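Local coordinates for protein UDP-N-Acetylenolpyruvylglucosamine Reductase (Thermus caldophilus, PDB 2GQT) that probably catalyses the NADPH-dependent, FAD-mediated reduction of UDP-N-acetylenolpyruvylglucosamine to UDP-N-acetylmuramate, a step in building the peptidoglycan of the bacterial cell wall, at residues N50-E56 and E263-P268; K195-F201 and N234-N238. One frame throughout, in Å; residues are numbered along the deposited sequence.

Contact 1: N50-E56 and E263-P268; sequences NLLVLDE and EWEVWP. With FAD (flavin-adenine dinucleotide), chain C.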
loop_
_atom_site.group_PDB
_atom_site.type_symbol
_atom_site.label_atom_id
_atom_site.label_comp_id
_atom_site.label_asym_id
_atom_site.label_seq_id
_atom_site.Cartn_x
_atom_site.Cartn_y
_atom_site.Cartn_z
ATOM N N ASN A 50 -0.407 -4.152 -0.164
ATOM C CA ASN A 50 0.541 -4.755 0.781
ATOM C C ASN A 50 -0.052 -5.878 1.629
ATOM O O ASN A 50 0.579 -6.322 2.600
ATOM C CB ASN A 50 1.207 -3.709 1.684
ATOM C CG ASN A 50 2.463 -4.251 2.374
ATOM O OD1 ASN A 50 2.627 -4.134 3.590
ATOM N ND2 ASN A 50 3.329 -4.891 1.601
ATOM N N LEU A 51 -1.233 -6.359 1.245
ATOM C CA LEU A 51 -1.960 -7.340 2.051
ATOM C C LEU A 51 -1.889 -8.755 1.521
ATOM O O LEU A 51 -2.125 -9.002 0.333
ATOM C CB LEU A 51 -3.440 -6.961 2.165
ATOM C CG LEU A 51 -3.736 -5.640 2.883
ATOM C CD1 LEU A 51 -5.220 -5.362 2.866
ATOM C CD2 LEU A 51 -3.225 -5.632 4.311
ATOM N N LEU A 52 -1.577 -9.672 2.427
ATOM C CA LEU A 52 -1.801 -11.094 2.213
ATOM C C LEU A 52 -3.001 -11.497 3.077
ATOM O O LEU A 52 -2.893 -11.615 4.289
ATOM C CB LEU A 52 -0.551 -11.898 2.594
ATOM C CG LEU A 52 -0.666 -13.425 2.617
ATOM C CD1 LEU A 52 -1.244 -13.963 1.324
ATOM C CD2 LEU A 52 0.674 -14.068 2.924
ATOM N N VAL A 53 -4.156 -11.655 2.448
ATOM C CA VAL A 53 -5.379 -11.976 3.174
ATOM C C VAL A 53 -5.604 -13.468 3.092
ATOM O O VAL A 53 -5.614 -14.037 2.005
ATOM C CB VAL A 53 -6.597 -11.205 2.624
ATOM C CG1 VAL A 53 -7.849 -11.561 3.431
ATOM C CG2 VAL A 53 -6.332 -9.701 2.667
ATOM N N LEU A 54 -5.764 -14.092 4.255
ATOM C CA LEU A 54 -5.916 -15.536 4.333
ATOM C C LEU A 54 -7.264 -15.996 3.788
ATOM O O LEU A 54 -8.205 -15.201 3.634
ATOM C CB LEU A 54 -5.607 -16.043 5.751
ATOM C CG LEU A 54 -4.169 -15.729 6.215
ATOM C CD1 LEU A 54 -3.776 -16.524 7.435
ATOM C CD2 LEU A 54 -3.131 -15.933 5.108
ATOM N N ASP A 55 -7.339 -17.283 3.470
ATOM C CA ASP A 55 -8.484 -17.829 2.764
ATOM C C ASP A 55 -9.759 -17.775 3.595
ATOM O O ASP A 55 -10.850 -17.790 3.037
ATOM C CB ASP A 55 -8.173 -19.257 2.309
ATOM C CG ASP A 55 -6.988 -19.319 1.351
ATOM O OD1 ASP A 55 -6.980 -18.548 0.361
ATOM O OD2 ASP A 55 -6.059 -20.131 1.591
ATOM N N GLU A 56 -9.621 -17.670 4.917
ATOM C CA GLU A 56 -10.775 -17.547 5.818
ATOM C C GLU A 56 -11.330 -16.117 5.910
ATOM O O GLU A 56 -12.390 -15.895 6.497
ATOM C CB GLU A 56 -10.461 -18.100 7.223
ATOM C CG GLU A 56 -9.346 -17.376 8.000
ATOM C CD GLU A 56 -7.995 -18.063 7.887
ATOM O OE1 GLU A 56 -7.286 -18.145 8.917
ATOM O OE2 GLU A 56 -7.650 -18.526 6.779
ATOM N N GLU A 263 7.450 -8.474 4.397
ATOM C CA GLU A 263 7.088 -7.069 4.245
ATOM C C GLU A 263 5.557 -6.937 4.226
ATOM O O GLU A 263 5.004 -5.962 4.744
ATOM C CB GLU A 263 7.711 -6.509 2.965
ATOM C CG GLU A 263 7.378 -5.054 2.644
ATOM C CD GLU A 263 8.098 -4.034 3.524
ATOM O OE1 GLU A 263 8.746 -4.418 4.514
ATOM O OE2 GLU A 263 7.998 -2.825 3.229
ATOM N N TRP A 264 4.878 -7.925 3.640
ATOM C CA TRP A 264 3.416 -7.930 3.613
ATOM C C TRP A 264 2.828 -7.982 4.999
ATOM O O TRP A 264 3.403 -8.582 5.907
ATOM C CB TRP A 264 2.860 -9.152 2.900
ATOM C CG TRP A 264 3.252 -9.319 1.508
ATOM C CD1 TRP A 264 3.496 -8.344 0.588
ATOM C CD2 TRP A 264 3.409 -10.563 0.835
ATOM N NE1 TRP A 264 3.824 -8.914 -0.623
ATOM C CE2 TRP A 264 3.764 -10.278 -0.496
ATOM C CE3 TRP A 264 3.290 -11.899 1.238
ATOM C CZ2 TRP A 264 4.013 -11.280 -1.427
ATOM C CZ3 TRP A 264 3.530 -12.891 0.314
ATOM C CH2 TRP A 264 3.879 -12.578 -1.006
ATOM N N GLU A 265 1.652 -7.392 5.141
ATOM C CA GLU A 265 0.841 -7.587 6.319
ATOM C C GLU A 265 -0.171 -8.680 6.047
ATOM O O GLU A 265 -0.824 -8.682 4.999
ATOM C CB GLU A 265 0.116 -6.301 6.650
ATOM C CG GLU A 265 -0.783 -6.396 7.862
ATOM C CD GLU A 265 -1.456 -5.082 8.188
ATOM O OE1 GLU A 265 -1.031 -4.037 7.649
ATOM O OE2 GLU A 265 -2.408 -5.102 8.993
ATOM N N VAL A 266 -0.295 -9.600 6.997
ATOM C CA VAL A 266 -1.230 -10.711 6.913
ATOM C C VAL A 266 -2.522 -10.361 7.658
ATOM O O VAL A 266 -2.487 -9.880 8.790
ATOM C CB VAL A 266 -0.620 -12.021 7.484
ATOM C CG1 VAL A 266 -1.633 -13.153 7.434
ATOM C CG2 VAL A 266 0.651 -12.405 6.722
ATOM N N TRP A 267 -3.654 -10.585 6.991
ATOM C CA TRP A 267 -4.982 -10.509 7.593
ATOM C C TRP A 267 -5.563 -11.921 7.586
ATOM O O TRP A 267 -5.421 -12.623 6.598
ATOM C CB TRP A 267 -5.882 -9.623 6.735
ATOM C CG TRP A 267 -5.706 -8.152 6.904
ATOM C CD1 TRP A 267 -4.686 -7.495 7.542
ATOM C CD2 TRP A 267 -6.571 -7.140 6.382
ATOM N NE1 TRP A 267 -4.888 -6.137 7.473
ATOM C CE2 TRP A 267 -6.036 -5.893 6.762
ATOM C CE3 TRP A 267 -7.758 -7.171 5.639
ATOM C CZ2 TRP A 267 -6.646 -4.681 6.415
ATOM C CZ3 TRP A 267 -8.369 -5.970 5.302
ATOM C CH2 TRP A 267 -7.811 -4.741 5.693
ATOM N N PRO A 268 -6.245 -12.343 8.675
ATOM C CA PRO A 268 -6.524 -11.598 9.901
ATOM C C PRO A 268 -5.295 -11.420 10.775
ATOM O O PRO A 268 -5.324 -10.624 11.711
ATOM C CB PRO A 268 -7.564 -12.472 10.616
ATOM C CG PRO A 268 -7.357 -13.823 10.114
ATOM C CD PRO A 268 -6.823 -13.701 8.714
ATOM O OXT PRO A 268 -4.251 -12.041 10.557
HETATM P PA FAD C . -3.313 -1.723 1.751
HETATM O O1A FAD C . -2.481 -2.817 1.227
HETATM O O2A FAD C . -4.754 -1.658 1.421
HETATM O O5B FAD C . -3.191 -1.630 3.330
HETATM C C5B FAD C . -1.894 -1.655 3.937
HETATM C C4B FAD C . -1.991 -1.204 5.378
HETATM O O4B FAD C . -2.406 0.177 5.400
HETATM C C3B FAD C . -3.020 -1.977 6.215
HETATM O O3B FAD C . -2.546 -2.013 7.562
HETATM C C2B FAD C . -4.254 -1.088 6.113
HETATM O O2B FAD C . -5.143 -1.271 7.214
HETATM C C1B FAD C . -3.621 0.285 6.184
HETATM N N9A FAD C . -4.425 1.387 5.615
HETATM C C8A FAD C . -4.861 1.495 4.349
HETATM N N7A FAD C . -5.530 2.643 4.219
HETATM C C5A FAD C . -5.495 3.281 5.394
HETATM C C6A FAD C . -6.017 4.484 5.884
HETATM N N6A FAD C . -6.713 5.338 5.122
HETATM N N1A FAD C . -5.786 4.805 7.173
HETATM C C2A FAD C . -5.095 3.986 7.979
HETATM N N3A FAD C . -4.590 2.826 7.570
HETATM C C4A FAD C . -4.795 2.470 6.287
HETATM N N1 FAD C . 5.846 -0.199 -1.104
HETATM C C2 FAD C . 6.872 0.702 -0.922
HETATM O O2 FAD C . 7.053 1.203 0.179
HETATM N N3 FAD C . 7.718 1.017 -1.982
HETATM C C4 FAD C . 7.542 0.465 -3.245
HETATM O O4 FAD C . 8.306 0.776 -4.164
HETATM C C4X FAD C . 6.495 -0.438 -3.422
HETATM N N5 FAD C . 6.289 -1.024 -4.669
HETATM C C5X FAD C . 5.193 -1.878 -4.853
HETATM C C6 FAD C . 4.955 -2.406 -6.122
HETATM C C7 FAD C . 3.869 -3.247 -6.348
HETATM C C7M FAD C . 3.621 -3.806 -7.754
HETATM C C8 FAD C . 3.021 -3.567 -5.282
HETATM C C8M FAD C . 1.822 -4.498 -5.508
HETATM C C9 FAD C . 3.266 -3.046 -4.013
HETATM C C9A FAD C . 4.349 -2.198 -3.783
HETATM N N10 FAD C . 4.607 -1.665 -2.509
HETATM C C10 FAD C . 5.657 -0.764 -2.351
HETATM C "C1'" FAD C . 3.808 -2.049 -1.315
HETATM C "C2'" FAD C . 2.531 -1.206 -1.166
HETATM O "O2'" FAD C . 2.183 -0.578 -2.416
HETATM C "C3'" FAD C . 2.672 -0.115 -0.103
HETATM O "O3'" FAD C . 2.912 -0.716 1.178
HETATM C "C4'" FAD C . 1.436 0.793 -0.051
HETATM O "O4'" FAD C . 1.710 1.912 0.793
HETATM C "C5'" FAD C . 0.180 0.084 0.450
HETATM O "O5'" FAD C . -0.910 0.985 0.248
HETATM P P FAD C . -2.370 0.403 -0.028
HETATM O O1P FAD C . -3.268 1.568 -0.142
HETATM O O2P FAD C . -2.361 -0.617 -1.097
HETATM O O3P FAD C . -2.635 -0.289 1.398
#

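Contact 2: K195-F201 and N234-N238; sequences KSAGCAF and NFIVN. With FAD (flavin-adenine dinucleotide), chain C.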
loop_
_atom_site.group_PDB
_atom_site.type_symbol
_atom_site.label_atom_id
_atom_site.label_comp_id
_atom_site.label_asym_id
_atom_site.label_seq_id
_atom_site.Cartn_x
_atom_site.Cartn_y
_atom_site.Cartn_z
ATOM N N LYS A 195 2.331 -7.794 -11.404
ATOM C CA LYS A 195 1.403 -8.669 -10.646
ATOM C C LYS A 195 2.048 -9.115 -9.325
ATOM O O LYS A 195 3.106 -9.745 -9.348
ATOM C CB LYS A 195 0.927 -9.891 -11.459
ATOM C CG LYS A 195 2.027 -10.867 -11.907
ATOM C CD LYS A 195 1.524 -11.785 -13.004
ATOM C CE LYS A 195 2.650 -12.267 -13.900
ATOM N NZ LYS A 195 2.126 -13.105 -15.015
ATOM N N SER A 196 1.424 -8.781 -8.188
ATOM C CA SER A 196 1.947 -9.144 -6.854
ATOM C C SER A 196 1.344 -8.316 -5.717
ATOM O O SER A 196 0.410 -7.543 -5.926
ATOM C CB SER A 196 3.462 -8.955 -6.812
ATOM O OG SER A 196 3.787 -7.576 -6.911
ATOM N N ALA A 197 1.894 -8.492 -4.515
ATOM C CA ALA A 197 1.691 -7.553 -3.411
ATOM C C ALA A 197 2.996 -6.780 -3.175
ATOM O O ALA A 197 3.287 -6.327 -2.061
ATOM C CB ALA A 197 1.246 -8.281 -2.154
ATOM N N GLY A 198 3.774 -6.625 -4.244
ATOM C CA GLY A 198 5.068 -5.956 -4.173
ATOM C C GLY A 198 6.082 -6.846 -3.498
ATOM O O GLY A 198 5.864 -8.053 -3.376
ATOM N N CYS A 199 7.182 -6.252 -3.047
ATOM C CA CYS A 199 8.238 -6.997 -2.368
ATOM C C CYS A 199 7.662 -7.838 -1.222
ATOM O O CYS A 199 7.057 -7.298 -0.288
ATOM C CB CYS A 199 9.328 -6.045 -1.866
ATOM S SG CYS A 199 10.355 -5.298 -3.173
ATOM N N ALA A 200 7.818 -9.160 -1.327
ATOM C CA ALA A 200 7.364 -10.101 -0.296
ATOM C C ALA A 200 8.100 -9.905 1.015
ATOM O O ALA A 200 7.482 -9.882 2.083
ATOM C CB ALA A 200 7.542 -11.544 -0.777
ATOM N N PHE A 201 9.419 -9.766 0.917
ATOM C CA PHE A 201 10.296 -9.767 2.076
ATOM C C PHE A 201 10.983 -8.428 2.295
ATOM O O PHE A 201 11.186 -7.662 1.350
ATOM C CB PHE A 201 11.348 -10.881 1.952
ATOM C CG PHE A 201 10.760 -12.265 1.952
ATOM C CD1 PHE A 201 10.594 -12.970 0.766
ATOM C CD2 PHE A 201 10.354 -12.855 3.141
ATOM C CE1 PHE A 201 10.029 -14.244 0.770
ATOM C CE2 PHE A 201 9.785 -14.129 3.151
ATOM C CZ PHE A 201 9.631 -14.824 1.965
ATOM N N ASN A 234 12.268 -11.289 -5.150
ATOM C CA ASN A 234 11.465 -10.777 -4.036
ATOM C C ASN A 234 9.990 -10.569 -4.387
ATOM O O ASN A 234 9.263 -9.861 -3.687
ATOM C CB ASN A 234 12.071 -9.493 -3.455
ATOM C CG ASN A 234 11.711 -9.291 -1.982
ATOM O OD1 ASN A 234 11.246 -10.213 -1.309
ATOM N ND2 ASN A 234 11.920 -8.076 -1.482
ATOM N N PHE A 235 9.537 -11.188 -5.473
ATOM C CA PHE A 235 8.129 -11.145 -5.840
ATOM C C PHE A 235 7.543 -12.546 -5.905
ATOM O O PHE A 235 8.092 -13.438 -6.561
ATOM C CB PHE A 235 7.927 -10.406 -7.162
ATOM C CG PHE A 235 8.121 -8.920 -7.053
ATOM C CD1 PHE A 235 9.399 -8.370 -7.030
ATOM C CD2 PHE A 235 7.027 -8.068 -6.969
ATOM C CE1 PHE A 235 9.585 -6.998 -6.920
ATOM C CE2 PHE A 235 7.206 -6.686 -6.867
ATOM C CZ PHE A 235 8.491 -6.155 -6.842
ATOM N N ILE A 236 6.452 -12.744 -5.173
ATOM C CA ILE A 236 5.643 -13.940 -5.323
ATOM C C ILE A 236 4.441 -13.567 -6.161
ATOM O O ILE A 236 3.716 -12.596 -5.872
ATOM C CB ILE A 236 5.232 -14.553 -3.971
ATOM C CG1 ILE A 236 6.477 -15.118 -3.280
ATOM C CG2 ILE A 236 4.148 -15.630 -4.163
ATOM C CD1 ILE A 236 6.305 -15.432 -1.797
ATOM N N VAL A 237 4.234 -14.328 -7.218
ATOM C CA VAL A 237 3.167 -14.027 -8.141
ATOM C C VAL A 237 2.068 -15.096 -8.128
ATOM O O VAL A 237 2.302 -16.275 -7.808
ATOM C CB VAL A 237 3.728 -13.756 -9.561
ATOM C CG1 VAL A 237 4.694 -12.559 -9.542
ATOM C CG2 VAL A 237 4.425 -14.992 -10.109
ATOM N N ASN A 238 0.860 -14.647 -8.454
ATOM C CA ASN A 238 -0.331 -15.476 -8.521
ATOM C C ASN A 238 -0.592 -15.814 -9.985
ATOM O O ASN A 238 -0.944 -14.940 -10.773
ATOM C CB ASN A 238 -1.501 -14.689 -7.902
ATOM C CG ASN A 238 -2.817 -15.462 -7.872
ATOM O OD1 ASN A 238 -3.791 -15.001 -7.268
ATOM N ND2 ASN A 238 -2.864 -16.617 -8.523
HETATM P PA FAD C . -3.313 -1.723 1.751
HETATM O O1A FAD C . -2.481 -2.817 1.227
HETATM O O2A FAD C . -4.754 -1.658 1.421
HETATM O O5B FAD C . -3.191 -1.630 3.330
HETATM C C5B FAD C . -1.894 -1.655 3.937
HETATM C C4B FAD C . -1.991 -1.204 5.378
HETATM O O4B FAD C . -2.406 0.177 5.400
HETATM C C3B FAD C . -3.020 -1.977 6.215
HETATM O O3B FAD C . -2.546 -2.013 7.562
HETATM C C2B FAD C . -4.254 -1.088 6.113
HETATM O O2B FAD C . -5.143 -1.271 7.214
HETATM C C1B FAD C . -3.621 0.285 6.184
HETATM N N9A FAD C . -4.425 1.387 5.615
HETATM C C8A FAD C . -4.861 1.495 4.349
HETATM N N7A FAD C . -5.530 2.643 4.219
HETATM C C5A FAD C . -5.495 3.281 5.394
HETATM C C6A FAD C . -6.017 4.484 5.884
HETATM N N6A FAD C . -6.713 5.338 5.122
HETATM N N1A FAD C . -5.786 4.805 7.173
HETATM C C2A FAD C . -5.095 3.986 7.979
HETATM N N3A FAD C . -4.590 2.826 7.570
HETATM C C4A FAD C . -4.795 2.470 6.287
HETATM N N1 FAD C . 5.846 -0.199 -1.104
HETATM C C2 FAD C . 6.872 0.702 -0.922
HETATM O O2 FAD C . 7.053 1.203 0.179
HETATM N N3 FAD C . 7.718 1.017 -1.982
HETATM C C4 FAD C . 7.542 0.465 -3.245
HETATM O O4 FAD C . 8.306 0.776 -4.164
HETATM C C4X FAD C . 6.495 -0.438 -3.422
HETATM N N5 FAD C . 6.289 -1.024 -4.669
HETATM C C5X FAD C . 5.193 -1.878 -4.853
HETATM C C6 FAD C . 4.955 -2.406 -6.122
HETATM C C7 FAD C . 3.869 -3.247 -6.348
HETATM C C7M FAD C . 3.621 -3.806 -7.754
HETATM C C8 FAD C . 3.021 -3.567 -5.282
HETATM C C8M FAD C . 1.822 -4.498 -5.508
HETATM C C9 FAD C . 3.266 -3.046 -4.013
HETATM C C9A FAD C . 4.349 -2.198 -3.783
HETATM N N10 FAD C . 4.607 -1.665 -2.509
HETATM C C10 FAD C . 5.657 -0.764 -2.351
HETATM C "C1'" FAD C . 3.808 -2.049 -1.315
HETATM C "C2'" FAD C . 2.531 -1.206 -1.166
HETATM O "O2'" FAD C . 2.183 -0.578 -2.416
HETATM C "C3'" FAD C . 2.672 -0.115 -0.103
HETATM O "O3'" FAD C . 2.912 -0.716 1.178
HETATM C "C4'" FAD C . 1.436 0.793 -0.051
HETATM O "O4'" FAD C . 1.710 1.912 0.793
HETATM C "C5'" FAD C . 0.180 0.084 0.450
HETATM O "O5'" FAD C . -0.910 0.985 0.248
HETATM P P FAD C . -2.370 0.403 -0.028
HETATM O O1P FAD C . -3.268 1.568 -0.142
HETATM O O2P FAD C . -2.361 -0.617 -1.097
HETATM O O3P FAD C . -2.635 -0.289 1.398
#

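Contact 1: N50-E56 and E263-P268
Leu51, Leu52 and Val53 pair in parallel with Glu265, Val266 and Trp267, the two short strand axes approaching to 4.7 Å at an angle of 26°. Four backbone hydrogen bonds set this register: Glu265 N to Asn50 O, Leu52 N to Glu265 O, Trp267 N to Leu52 O, and Leu54 N to Trp267 O, the last at 2.8 Å. Both bonding groups of Leu52 thus grip the second strand.

Apolar contacts form on both faces of the pair. Leu51 lays CD1 over the six-membered ring of Trp267, 3.8 Å from its centroid and 7° off the ring normal, a CH-pi contact. On the other face, Leu52 CD2 meets Trp264 CE3 at 3.8 Å, and Leu54 CG comes equally near Val266 CG1.

Polar contacts tie the pair to the cofactor. With CG anti to the backbone N (chi1 179°) and the chain extended beyond it, Glu265 carries its carboxylate out to the adenosine ribose, where OE1 accepts from FAD O3B at 2.5 Å. OE2 receives Trp267 NE1 at 3.1 Å from above the carboxylate plane, which restrains the group's rotation. Asn50 N donates to the FAD phosphate oxygen O1A at 2.8 Å.

The result is a two-stranded parallel sheet joining the FAD-binding domain to the C-terminal end of this MurB chain, with the cofactor's ribose and phosphate lying against the face that carries Leu51, Glu265 and Trp267.

Contact 2: K195-F201 and N234-N238
The backbones of Lys195-Phe201 and Asn234-Asn238 approach at two places, Ser196 with Val237 and Cys199 with Asn234, each at a CA-CA distance of 5.2 Å, while the loop bows between them toward the flavin. Ala200 N donates to Asn234 O at 2.9 Å, a nearly straight bond.

Asn234 uses both ends of its amide on one residue. OD1 accepts from Phe201 N at 2.9 Å, and ND2 donates to Phe201 O at 3.0 Å with an angle of 175° at the hydrogen, the acceptor lying in the amide plane. Its CG stands anti to the backbone N (chi1 -153°), which brings the amide alongside the Phe201 backbone. The amide lies 12° from the plane of the Phe201 ring. An alanine here would remove both bonds and is likely to leave the buried Phe201 peptide groups without these mates, and the loop beside Cys199 less firmly placed.

Phe235 fills the bow of the loop. Ser196 OG approaches its edge, 3.3 Å from CD2, and also accepts from Gly198 N, forming an ST turn. The sulfur of Cys199, the probable proton donor, lies obliquely, SG 4.8 Å from the Phe235 ring centroid. Gly198 has a positive phi, and a beta carbon there would run into the flavin benzenoid ring at C9.

Strand 236-238 edges a three-stranded antiparallel sheet, where Val237 bonds through its backbone to Met227. Helix 209-215 packs on Asn234 and Phe201, and helix 244-257 on Phe201 and Ile236.

How the contacts relate
The centres of contacts 1 and 2 lie about 12 Å apart, and both touch FAD, at different portions: contact 1 meets the adenosine ribose and a phosphate, contact 2 the dimethylbenzene end of the flavin, where Gly198 N lies 3.2 Å from FAD C8M. Contact 2 falls within the 206 residues that separate the segments of contact 1. They also meet directly. Glu263 N probably donates to Ala200 O at 2.7 Å, and Trp264 NE1 makes a weak hydrogen bond to Ala197 O. These links bring Glu263 and Trp264 against the loop of Cys199: the side chain of Glu263 is about 5 Å from that of Cys199 and about 4 Å from that of Arg152, both probable active-site residues.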